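Local structure of thioredoxin-like protein (Bacteroides caccae ATCC 43185, 4YOD) at residues A[262-265]-A[266-270]. The protein is of unknown function but carries a thioredoxin-fold domain, consistent with a role as a thiol-disulfide oxidoreductase. Numbering follows the deposited sequence.
Sequences LLNK and EKTVL
Leu-263 and Val-269 face each other as an antiparallel non-hydrogen-bonded pair, flanked by two backbone hydrogen bonds, Leu-270 N to Leu-262 O (2.8 Å) and Asn-264 N to Thr-268 O (2.9 Å). Beyond them the chain reverses through a type I beta turn from Asn-264 to Lys-267, closed by Lys-267 N on Asn-264 O at 3.0 Å; the last turn residue, Lys-267, has a positive phi (72°), as in a type I turn with a G1 bulge. Asn-264 turns its amide back into the loop: chi1 of 71° sets CG between its own N and carbonyl carbon, and OD1 accepts the N-H of Thr-268 (N to OD1 2.9 Å, the donor 44° above the carbonyl plane) and, in a weak Asx turn, that of Glu-266. ND2 donates to a water that also bonds Glu-266 OE1 and Thr-268 OG1, tying three side chains together. A leucine in place of Asn-264 would probably leave the N-H groups of Glu-266 and Thr-268 without this acceptor and the bridging water without its amide donor. A second water links Asn-264 O to Lys-267 NZ, which also bonds Leu-172 O. Apolar contacts split between the two faces: Leu-263 CD2 meets Val-269 CG2 at 3.9 Å while its CD1 lies against Lys-267 CD, and on the other face Leu-270 CD1 rests on Asn-264 CB (3.8 Å) and more loosely on Leu-262 CD2. The hairpin joins strands 259-263 and 269-272 at one margin of the mixed thioredoxin-fold sheet; Leu-263 packs on Leu-177 of neighbouring strand 176-181, while Leu-262 and Leu-270 meet Tyr-282 of the C-terminal helix 276-286.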
loop_
_atom_site.group_PDB
_atom_site.type_symbol
_atom_site.label_atom_id
_atom_site.label_comp_id
_atom_site.label_asym_id
_atom_site.label_seq_id
_atom_site.Cartn_x
_atom_site.Cartn_y
_atom_site.Cartn_z
ATOM N N LEU A 262 -10.249 -5.159 0.868
ATOM C CA LEU A 262 -11.474 -5.395 1.629
ATOM C C LEU A 262 -12.324 -4.146 1.464
ATOM O O LEU A 262 -11.858 -3.042 1.763
ATOM C CB LEU A 262 -11.244 -5.726 3.125
ATOM C CG LEU A 262 -12.551 -6.112 3.888
ATOM C CD1 LEU A 262 -13.107 -7.466 3.399
ATOM C CD2 LEU A 262 -12.334 -6.153 5.393
ATOM N N LEU A 263 -13.552 -4.322 1.003
ATOM C CA LEU A 263 -14.497 -3.221 0.788
ATOM C C LEU A 263 -15.696 -3.378 1.716
ATOM O O LEU A 263 -16.047 -4.499 2.056
ATOM C CB LEU A 263 -14.982 -3.147 -0.685
ATOM C CG LEU A 263 -13.987 -3.445 -1.845
ATOM C CD1 LEU A 263 -14.686 -3.299 -3.214
ATOM C CD2 LEU A 263 -12.736 -2.506 -1.805
ATOM N N ASN A 264 -16.357 -2.265 2.096
ATOM C CA ASN A 264 -17.562 -2.345 2.930
ATOM C C ASN A 264 -18.809 -2.499 2.005
ATOM O O ASN A 264 -18.650 -2.730 0.796
ATOM C CB ASN A 264 -17.675 -1.142 3.891
ATOM C CG ASN A 264 -18.007 0.191 3.255
ATOM O OD1 ASN A 264 -18.252 0.314 2.051
ATOM N ND2 ASN A 264 -18.080 1.222 4.069
ATOM N N LYS A 265 -20.023 -2.357 2.576
ATOM C CA LYS A 265 -21.333 -2.493 1.917
ATOM C C LYS A 265 -21.498 -1.535 0.708
ATOM O O LYS A 265 -22.084 -1.926 -0.310
ATOM C CB LYS A 265 -22.450 -2.230 2.944
ATOM C CG LYS A 265 -23.882 -2.461 2.420
ATOM C CD LYS A 265 -24.637 -3.517 3.223
ATOM C CE LYS A 265 -26.012 -3.823 2.658
ATOM N NZ LYS A 265 -25.951 -4.573 1.367
ATOM N N GLU A 266 -20.992 -0.294 0.840
ATOM C CA GLU A 266 -21.056 0.775 -0.183
ATOM C C GLU A 266 -19.850 0.728 -1.142
ATOM O O GLU A 266 -19.718 1.612 -1.992
ATOM C CB GLU A 266 -21.115 2.165 0.484
ATOM C CG GLU A 266 -22.250 2.360 1.474
ATOM C CD GLU A 266 -22.230 3.710 2.165
ATOM O OE1 GLU A 266 -21.516 3.843 3.185
ATOM O OE2 GLU A 266 -22.920 4.639 1.682
ATOM N N LYS A 267 -18.972 -0.297 -0.992
ATOM C CA LYS A 267 -17.758 -0.525 -1.790
ATOM C C LYS A 267 -16.660 0.481 -1.450
ATOM O O LYS A 267 -15.720 0.637 -2.225
ATOM C CB LYS A 267 -18.023 -0.570 -3.327
ATOM C CG LYS A 267 -19.079 -1.613 -3.751
ATOM C CD LYS A 267 -18.657 -3.069 -3.454
ATOM C CE LYS A 267 -19.707 -4.071 -3.894
ATOM N NZ LYS A 267 -20.958 -3.945 -3.096
ATOM N N THR A 268 -16.740 1.120 -0.268
ATOM C CA THR A 268 -15.658 1.976 0.229
ATOM C C THR A 268 -14.498 1.035 0.605
ATOM O O THR A 268 -14.747 0.010 1.239
ATOM C CB THR A 268 -16.137 2.810 1.429
ATOM O OG1 THR A 268 -17.139 3.715 0.995
ATOM C CG2 THR A 268 -14.999 3.568 2.128
ATOM N N VAL A 269 -13.264 1.390 0.229
ATOM C CA VAL A 269 -12.050 0.610 0.534
ATOM C C VAL A 269 -11.757 0.728 2.025
ATOM O O VAL A 269 -11.583 1.840 2.533
ATOM C CB VAL A 269 -10.821 1.096 -0.317
ATOM C CG1 VAL A 269 -9.547 0.330 0.066
ATOM C CG2 VAL A 269 -11.086 0.990 -1.819
ATOM N N LEU A 270 -11.702 -0.413 2.716
ATOM C CA LEU A 270 -11.343 -0.537 4.132
ATOM C C LEU A 270 -9.864 -0.894 4.280
ATOM O O LEU A 270 -9.192 -0.368 5.166
ATOM C CB LEU A 270 -12.206 -1.601 4.843
ATOM C CG LEU A 270 -13.713 -1.356 4.837
ATOM C CD1 LEU A 270 -14.459 -2.576 5.359
ATOM C CD2 LEU A 270 -14.072 -0.070 5.608
HETATM O O HOH W 1 -19.868 -4.752 -0.563
HETATM O O HOH W 2 -18.690 4.005 3.339
#